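Local coordinates for protein gamma-glutamyltranspeptidase (PDB 6J3A) that probably acts as a gamma-glutamyltranspeptidase-type enzyme of the Ntn-hydrolase clan, a homologue of the glutamyltranspeptidase-like LmbA, at residues G33-L47 against C422-V434. Numbering follows the deposited sequence.
Sequences GGNAYDAAVAGAFVL and CHLDVVDRWGNMV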
ATOM      1  N   GLY A  33       1.271 -15.795 -13.821  1.00 34.71           N
ATOM      2  CA  GLY A  33       2.225 -16.041 -14.903  1.00 34.00           C
ATOM      3  C   GLY A  33       2.082 -15.122 -16.101  1.00 33.85           C
ATOM      4  O   GLY A  33       2.757 -15.313 -17.104  1.00 34.74           O
ATOM      5  N   GLY A  34       1.218 -14.119 -16.008  1.00 32.79           N
ATOM      6  CA  GLY A  34       1.039 -13.171 -17.104  1.00 32.04           C
ATOM      7  C   GLY A  34       2.131 -12.123 -17.086  1.00 30.88           C
ATOM      8  O   GLY A  34       2.946 -12.093 -16.166  1.00 29.40           O
ATOM      9  N   ASN A  35       2.135 -11.264 -18.106  1.00 30.37           N
ATOM     10  CA  ASN A  35       3.153 -10.219 -18.252  1.00 29.88           C
ATOM     11  C   ASN A  35       2.557  -8.851 -17.955  1.00 28.41           C
ATOM     12  O   ASN A  35       1.385  -8.762 -17.609  1.00 28.46           O
ATOM     13  CB  ASN A  35       3.839 -10.306 -19.633  1.00 30.35           C
ATOM     14  CG  ASN A  35       2.920  -9.973 -20.794  1.00 30.48           C
ATOM     15  OD1 ASN A  35       2.008  -9.159 -20.684  1.00 31.14           O
ATOM     16  ND2 ASN A  35       3.182 -10.595 -21.933  1.00 30.72           N
ATOM     17  N   ALA A  36       3.360  -7.795 -18.082  1.00 27.75           N
ATOM     18  CA  ALA A  36       2.922  -6.430 -17.745  1.00 27.74           C
ATOM     19  C   ALA A  36       1.719  -5.971 -18.563  1.00 28.05           C
ATOM     20  O   ALA A  36       0.908  -5.168 -18.103  1.00 27.58           O
ATOM     21  CB  ALA A  36       4.070  -5.442 -17.909  1.00 26.97           C
ATOM     22  N   TYR A  37       1.616  -6.501 -19.776  1.00 28.85           N
ATOM     23  CA  TYR A  37       0.571  -6.119 -20.714  1.00 30.02           C
ATOM     24  C   TYR A  37      -0.728  -6.840 -20.373  1.00 30.26           C
ATOM     25  O   TYR A  37      -1.760  -6.182 -20.247  1.00 31.84           O
ATOM     26  CB  TYR A  37       1.053  -6.325 -22.164  1.00 30.35           C
ATOM     27  CG  TYR A  37       2.412  -5.675 -22.340  1.00 31.33           C
ATOM     28  CD1 TYR A  37       2.585  -4.308 -22.113  1.00 31.85           C
ATOM     29  CD2 TYR A  37       3.544  -6.434 -22.611  1.00 32.50           C
ATOM     30  CE1 TYR A  37       3.834  -3.714 -22.207  1.00 32.19           C
ATOM     31  CE2 TYR A  37       4.797  -5.847 -22.709  1.00 33.05           C
ATOM     32  CZ  TYR A  37       4.935  -4.486 -22.504  1.00 32.99           C
ATOM     33  OH  TYR A  37       6.177  -3.904 -22.605  1.00 34.57           O
ATOM     34  N   ASP A  38      -0.671  -8.161 -20.183  1.00 29.45           N
ATOM     35  CA  ASP A  38      -1.803  -8.905 -19.618  1.00 28.56           C
ATOM     36  C   ASP A  38      -2.335  -8.178 -18.383  1.00 28.25           C
ATOM     37  O   ASP A  38      -3.542  -7.958 -18.231  1.00 27.96           O
ATOM     38  CB  ASP A  38      -1.379 -10.292 -19.167  1.00 29.35           C
ATOM     39  CG  ASP A  38      -0.935 -11.168 -20.298  1.00 30.49           C
ATOM     40  OD1 ASP A  38      -1.694 -11.326 -21.268  1.00 30.28           O
ATOM     41  OD2 ASP A  38       0.179 -11.736 -20.217  1.00 32.87           O
ATOM     42  N   ALA A  39      -1.411  -7.815 -17.504  1.00 27.26           N
ATOM     43  CA  ALA A  39      -1.753  -7.191 -16.237  1.00 27.34           C
ATOM     44  C   ALA A  39      -2.499  -5.889 -16.441  1.00 27.01           C
ATOM     45  O   ALA A  39      -3.549  -5.669 -15.846  1.00 27.58           O
ATOM     46  CB  ALA A  39      -0.495  -6.942 -15.424  1.00 27.57           C
ATOM     47  N   ALA A  40      -1.947  -5.037 -17.292  1.00 26.83           N
ATOM     48  CA  ALA A  40      -2.507  -3.713 -17.516  1.00 26.81           C
ATOM     49  C   ALA A  40      -3.903  -3.763 -18.142  1.00 26.84           C
ATOM     50  O   ALA A  40      -4.764  -2.940 -17.811  1.00 25.37           O
ATOM     51  CB  ALA A  40      -1.573  -2.901 -18.381  1.00 26.89           C
ATOM     52  N   VAL A  41      -4.118  -4.722 -19.044  1.00 27.00           N
ATOM     53  CA  VAL A  41      -5.438  -4.943 -19.626  1.00 28.15           C
ATOM     54  C   VAL A  41      -6.439  -5.253 -18.512  1.00 27.83           C
ATOM     55  O   VAL A  41      -7.462  -4.575 -18.391  1.00 28.41           O
ATOM     56  CB  VAL A  41      -5.431  -6.058 -20.697  1.00 29.72           C
ATOM     57  CG1 VAL A  41      -6.852  -6.386 -21.156  1.00 30.82           C
ATOM     58  CG2 VAL A  41      -4.619  -5.621 -21.908  1.00 29.79           C
ATOM     59  N   ALA A  42      -6.123  -6.246 -17.686  1.00 26.97           N
ATOM     60  CA  ALA A  42      -6.986  -6.608 -16.551  1.00 26.40           C
ATOM     61  C   ALA A  42      -7.306  -5.426 -15.651  1.00 25.93           C
ATOM     62  O   ALA A  42      -8.471  -5.155 -15.356  1.00 25.58           O
ATOM     63  CB  ALA A  42      -6.340  -7.697 -15.732  1.00 26.06           C
ATOM     64  N   GLY A  43      -6.258  -4.731 -15.227  1.00 24.91           N
ATOM     65  CA  GLY A  43      -6.403  -3.542 -14.393  1.00 25.24           C
ATOM     66  C   GLY A  43      -7.284  -2.470 -15.011  1.00 25.32           C
ATOM     67  O   GLY A  43      -8.053  -1.821 -14.312  1.00 25.13           O
ATOM     68  N   ALA A  44      -7.177  -2.298 -16.325  1.00 26.15           N
ATOM     69  CA  ALA A  44      -7.908  -1.249 -17.044  1.00 26.78           C
ATOM     70  C   ALA A  44      -9.405  -1.469 -17.021  1.00 26.81           C
ATOM     71  O   ALA A  44     -10.168  -0.526 -16.853  1.00 28.05           O
ATOM     72  CB  ALA A  44      -7.429  -1.164 -18.479  1.00 27.40           C
ATOM     73  N   PHE A  45      -9.815  -2.717 -17.201  1.00 26.66           N
ATOM     74  CA  PHE A  45     -11.225  -3.078 -17.145  1.00 26.46           C
ATOM     75  C   PHE A  45     -11.757  -3.058 -15.708  1.00 26.15           C
ATOM     76  O   PHE A  45     -12.930  -2.789 -15.482  1.00 26.91           O
ATOM     77  CB  PHE A  45     -11.468  -4.423 -17.839  1.00 26.41           C
ATOM     78  CG  PHE A  45     -11.459  -4.329 -19.342  1.00 26.23           C
ATOM     79  CD1 PHE A  45     -10.265  -4.246 -20.036  1.00 25.90           C
ATOM     80  CD2 PHE A  45     -12.653  -4.293 -20.063  1.00 26.08           C
ATOM     81  CE1 PHE A  45     -10.254  -4.143 -21.423  1.00 26.63           C
ATOM     82  CE2 PHE A  45     -12.648  -4.199 -21.451  1.00 26.03           C
ATOM     83  CZ  PHE A  45     -11.446  -4.121 -22.135  1.00 26.15           C
ATOM     84  N   VAL A  46     -10.904  -3.343 -14.738  1.00 25.79           N
ATOM     85  CA  VAL A  46     -11.270  -3.128 -13.344  1.00 26.28           C
ATOM     86  C   VAL A  46     -11.503  -1.628 -13.097  1.00 26.28           C
ATOM     87  O   VAL A  46     -12.496  -1.254 -12.474  1.00 26.57           O
ATOM     88  CB  VAL A  46     -10.226  -3.741 -12.381  1.00 26.07           C
ATOM     89  CG1 VAL A  46     -10.450  -3.283 -10.944  1.00 26.21           C
ATOM     90  CG2 VAL A  46     -10.288  -5.263 -12.460  1.00 25.89           C
ATOM     91  N   LEU A  47     -10.619  -0.781 -13.616  1.00 26.18           N
ATOM     92  CA  LEU A  47     -10.783   0.673 -13.480  1.00 27.16           C
ATOM     93  C   LEU A  47     -12.111   1.208 -14.005  1.00 27.73           C
ATOM     94  O   LEU A  47     -12.675   2.141 -13.417  1.00 28.03           O
ATOM     95  CB  LEU A  47      -9.641   1.419 -14.167  1.00 27.27           C
ATOM     96  CG  LEU A  47      -8.294   1.415 -13.451  1.00 27.56           C
ATOM     97  CD1 LEU A  47      -7.222   1.953 -14.381  1.00 27.50           C
ATOM     98  CD2 LEU A  47      -8.347   2.246 -12.181  1.00 28.12           C
ATOM     99  N   CYS A 422      -8.119   7.968 -15.160  1.00 30.16           N
ATOM    100  CA  CYS A 422      -7.366   7.015 -14.335  1.00 29.23           C
ATOM    101  C   CYS A 422      -5.942   6.828 -14.860  1.00 28.20           C
ATOM    102  O   CYS A 422      -5.593   7.308 -15.942  1.00 28.82           O
ATOM    103  CB  CYS A 422      -8.080   5.668 -14.330  1.00 29.42           C
ATOM    104  SG  CYS A 422      -9.808   5.802 -13.827  1.00 30.14           S
ATOM    105  N   HIS A 423      -5.119   6.127 -14.087  1.00 26.91           N
ATOM    106  CA  HIS A 423      -3.798   5.711 -14.558  1.00 26.30           C
ATOM    107  C   HIS A 423      -3.362   4.378 -13.971  1.00 26.32           C
ATOM    108  O   HIS A 423      -3.727   4.048 -12.847  1.00 26.90           O
ATOM    109  CB  HIS A 423      -2.741   6.763 -14.241  1.00 26.15           C
ATOM    110  CG  HIS A 423      -1.465   6.559 -14.994  1.00 25.44           C
ATOM    111  ND1 HIS A 423      -0.398   5.848 -14.487  1.00 24.91           N
ATOM    112  CD2 HIS A 423      -1.102   6.947 -16.234  1.00 24.77           C
ATOM    113  CE1 HIS A 423       0.569   5.824 -15.386  1.00 24.29           C
ATOM    114  NE2 HIS A 423       0.165   6.471 -16.457  1.00 24.69           N
ATOM    115  N   LEU A 424      -2.596   3.613 -14.745  1.00 25.70           N
ATOM    116  CA  LEU A 424      -1.900   2.454 -14.207  1.00 26.31           C
ATOM    117  C   LEU A 424      -0.534   2.262 -14.882  1.00 26.53           C
ATOM    118  O   LEU A 424      -0.373   2.581 -16.067  1.00 27.20           O
ATOM    119  CB  LEU A 424      -2.767   1.193 -14.273  1.00 26.27           C
ATOM    120  CG  LEU A 424      -2.836   0.364 -15.549  1.00 26.58           C
ATOM    121  CD1 LEU A 424      -3.574  -0.926 -15.264  1.00 26.59           C
ATOM    122  CD2 LEU A 424      -3.541   1.135 -16.645  1.00 26.80           C
ATOM    123  N   ASP A 425       0.437   1.789 -14.096  1.00 26.15           N
ATOM    124  CA  ASP A 425       1.774   1.408 -14.576  1.00 26.32           C
ATOM    125  C   ASP A 425       2.043  -0.018 -14.163  1.00 25.78           C
ATOM    126  O   ASP A 425       1.621  -0.425 -13.084  1.00 24.58           O
ATOM    127  CB  ASP A 425       2.871   2.237 -13.917  1.00 27.02           C
ATOM    128  CG  ASP A 425       2.687   3.706 -14.098  1.00 27.45           C
ATOM    129  OD1 ASP A 425       2.895   4.166 -15.242  1.00 29.29           O
ATOM    130  OD2 ASP A 425       2.368   4.399 -13.112  1.00 25.36           O
ATOM    131  N   VAL A 426       2.767  -0.763 -14.994  1.00 25.20           N
ATOM    132  CA  VAL A 426       3.213  -2.113 -14.625  1.00 25.37           C
ATOM    133  C   VAL A 426       4.650  -2.341 -15.075  1.00 26.08           C
ATOM    134  O   VAL A 426       5.050  -1.885 -16.133  1.00 26.87           O
ATOM    135  CB  VAL A 426       2.325  -3.231 -15.219  1.00 24.53           C
ATOM    136  CG1 VAL A 426       2.710  -4.596 -14.642  1.00 24.42           C
ATOM    137  CG2 VAL A 426       0.852  -2.960 -14.956  1.00 24.31           C
ATOM    138  N   VAL A 427       5.417  -3.031 -14.242  1.00 27.14           N
ATOM    139  CA  VAL A 427       6.693  -3.604 -14.640  1.00 27.98           C
ATOM    140  C   VAL A 427       6.713  -5.058 -14.181  1.00 28.53           C
ATOM    141  O   VAL A 427       6.339  -5.358 -13.046  1.00 28.90           O
ATOM    142  CB  VAL A 427       7.881  -2.806 -14.083  1.00 28.58           C
ATOM    143  CG1 VAL A 427       7.830  -2.696 -12.567  1.00 28.53           C
ATOM    144  CG2 VAL A 427       9.201  -3.412 -14.547  1.00 29.20           C
ATOM    145  N   ASP A 428       7.122  -5.960 -15.064  1.00 29.46           N
ATOM    146  CA  ASP A 428       7.096  -7.399 -14.749  1.00 30.76           C
ATOM    147  C   ASP A 428       8.512  -7.978 -14.531  1.00 32.07           C
ATOM    148  O   ASP A 428       9.515  -7.259 -14.645  1.00 31.55           O
ATOM    149  CB  ASP A 428       6.295  -8.175 -15.812  1.00 30.55           C
ATOM    150  CG  ASP A 428       6.920  -8.122 -17.197  1.00 30.76           C
ATOM    151  OD1 ASP A 428       8.118  -7.805 -17.337  1.00 31.12           O
ATOM    152  OD2 ASP A 428       6.198  -8.408 -18.170  1.00 30.91           O
ATOM    153  N   ARG A 429       8.570  -9.275 -14.217  1.00 34.51           N
ATOM    154  CA  ARG A 429       9.822  -9.980 -13.890  1.00 36.44           C
ATOM    155  C   ARG A 429      10.826 -10.028 -15.052  1.00 36.35           C
ATOM    156  O   ARG A 429      12.036 -10.145 -14.831  1.00 36.75           O
ATOM    157  CB  ARG A 429       9.521 -11.404 -13.386  1.00 38.05           C
ATOM    158  CG  ARG A 429       9.082 -12.385 -14.464  1.00 40.50           C
ATOM    159  CD  ARG A 429       8.556 -13.693 -13.898  1.00 42.55           C
ATOM    160  NE  ARG A 429       9.559 -14.416 -13.115  1.00 45.01           N
ATOM    161  CZ  ARG A 429       9.410 -15.655 -12.641  1.00 47.57           C
ATOM    162  NH1 ARG A 429      10.389 -16.208 -11.925  1.00 48.23           N
ATOM    163  NH2 ARG A 429       8.294 -16.348 -12.871  1.00 48.37           N
ATOM    164  N   TRP A 430      10.312  -9.941 -16.276  1.00 34.68           N
ATOM    165  CA  TRP A 430      11.148  -9.857 -17.466  1.00 33.79           C
ATOM    166  C   TRP A 430      11.614  -8.431 -17.772  1.00 31.80           C
ATOM    167  O   TRP A 430      12.434  -8.238 -18.656  1.00 32.38           O
ATOM    168  CB  TRP A 430      10.414 -10.438 -18.672  1.00 34.13           C
ATOM    169  CG  TRP A 430       9.990 -11.833 -18.457  1.00 35.13           C
ATOM    170  CD1 TRP A 430      10.738 -12.954 -18.644  1.00 35.36           C
ATOM    171  CD2 TRP A 430       8.709 -12.271 -17.999  1.00 35.79           C
ATOM    172  NE1 TRP A 430      10.005 -14.070 -18.328  1.00 36.53           N
ATOM    173  CE2 TRP A 430       8.750 -13.682 -17.935  1.00 36.40           C
ATOM    174  CE3 TRP A 430       7.525 -11.611 -17.642  1.00 35.74           C
ATOM    175  CZ2 TRP A 430       7.647 -14.449 -17.529  1.00 36.08           C
ATOM    176  CZ3 TRP A 430       6.431 -12.367 -17.232  1.00 35.97           C
ATOM    177  CH2 TRP A 430       6.500 -13.776 -17.183  1.00 36.25           C
ATOM    178  N   GLY A 431      11.101  -7.444 -17.050  1.00 30.62           N
ATOM    179  CA  GLY A 431      11.492  -6.050 -17.257  1.00 30.78           C
ATOM    180  C   GLY A 431      10.640  -5.258 -18.237  1.00 30.44           C
ATOM    181  O   GLY A 431      10.928  -4.089 -18.488  1.00 30.89           O
ATOM    182  N   ASN A 432       9.590  -5.869 -18.790  1.00 30.23           N
ATOM    183  CA  ASN A 432       8.644  -5.149 -19.660  1.00 29.03           C
ATOM    184  C   ASN A 432       7.990  -4.050 -18.820  1.00 29.00           C
ATOM    185  O   ASN A 432       7.707  -4.261 -17.642  1.00 30.16           O
ATOM    186  CB  ASN A 432       7.562  -6.088 -20.204  1.00 28.66           C
ATOM    187  CG  ASN A 432       8.124  -7.261 -21.006  1.00 28.51           C
ATOM    188  OD1 ASN A 432       8.916  -7.068 -21.916  1.00 28.22           O
ATOM    189  ND2 ASN A 432       7.700  -8.481 -20.672  1.00 27.90           N
ATOM    190  N   MET A 433       7.783  -2.878 -19.401  1.00 28.15           N
ATOM    191  CA  MET A 433       7.051  -1.814 -18.721  1.00 29.00           C
ATOM    192  C   MET A 433       5.899  -1.343 -19.574  1.00 29.46           C
ATOM    193  O   MET A 433       5.906  -1.513 -20.802  1.00 31.03           O
ATOM    194  CB  MET A 433       7.944  -0.626 -18.406  1.00 29.58           C
ATOM    195  CG  MET A 433       9.201  -1.002 -17.655  1.00 30.28           C
ATOM    196  SD  MET A 433      10.229   0.438 -17.339  1.00 31.26           S
ATOM    197  CE  MET A 433       9.556   0.948 -15.775  1.00 31.61           C
ATOM    198  N   VAL A 434       4.919  -0.745 -18.901  1.00 28.60           N
ATOM    199  CA  VAL A 434       3.752  -0.149 -19.548  1.00 27.94           C
ATOM    200  C   VAL A 434       3.250   1.040 -18.698  1.00 27.18           C
ATOM    201  O   VAL A 434       3.315   1.002 -17.476  1.00 27.32           O
ATOM    202  CB  VAL A 434       2.666  -1.217 -19.806  1.00 27.65           C
ATOM    203  CG1 VAL A 434       2.025  -1.696 -18.516  1.00 28.06           C
ATOM    204  CG2 VAL A 434       1.626  -0.712 -20.779  1.00 28.24           C
TER
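Ala36 meets the strand at 424-428 where the packing is tight. Its CB lies 3.6 Å from Val426 CG1, and Ala40 CB is 3.8 Å from Val434 CG1. Leu424 brings CD1 to within 3.5 Å of Ala40 O. Gly43 leaves room here, since a side chain would strike that methyl. Small residues thus let the helix lie close: the axes of helix 36-47 and strand 424-428 approach to 7.9 Å and run at 154°, roughly antiparallel. A helix laid on an antiparallel sheet fits the layered core of the Ntn-hydrolase fold. The far sheet side, with Asp425 and Val427, faces strand 590-594.

Polar bonds fix the start of the helix. Ala36 N donates to Asp428 OD2 (2.9 Å) on its anti side, 27° out of the carboxylate plane. Asn432 ND2 takes the syn lone pair of the same oxygen, while Asn432 OD1 accepts from Ala68 N. Asn35 and Asp38 form a capping box. Tyr37, with CG beside its backbone N (chi1 -50°), sends its OH to Met433 O at 3.0 Å, above that carbonyl plane. Its ring also touches Val434 CB and Asn432 CB. A leucine here would probably leave Met433 O without this donor and weaken the packing against Asn432.

Solvent lies on the side of Arg429 and Trp430, in the type I turn from Asp428 to Gly431, where the touch is looser. There the Trp430 ring edge meets the carbonyl O atoms of Gly34, 3.7 Å from CZ3, and Gly33, while Arg429 CG covers one face.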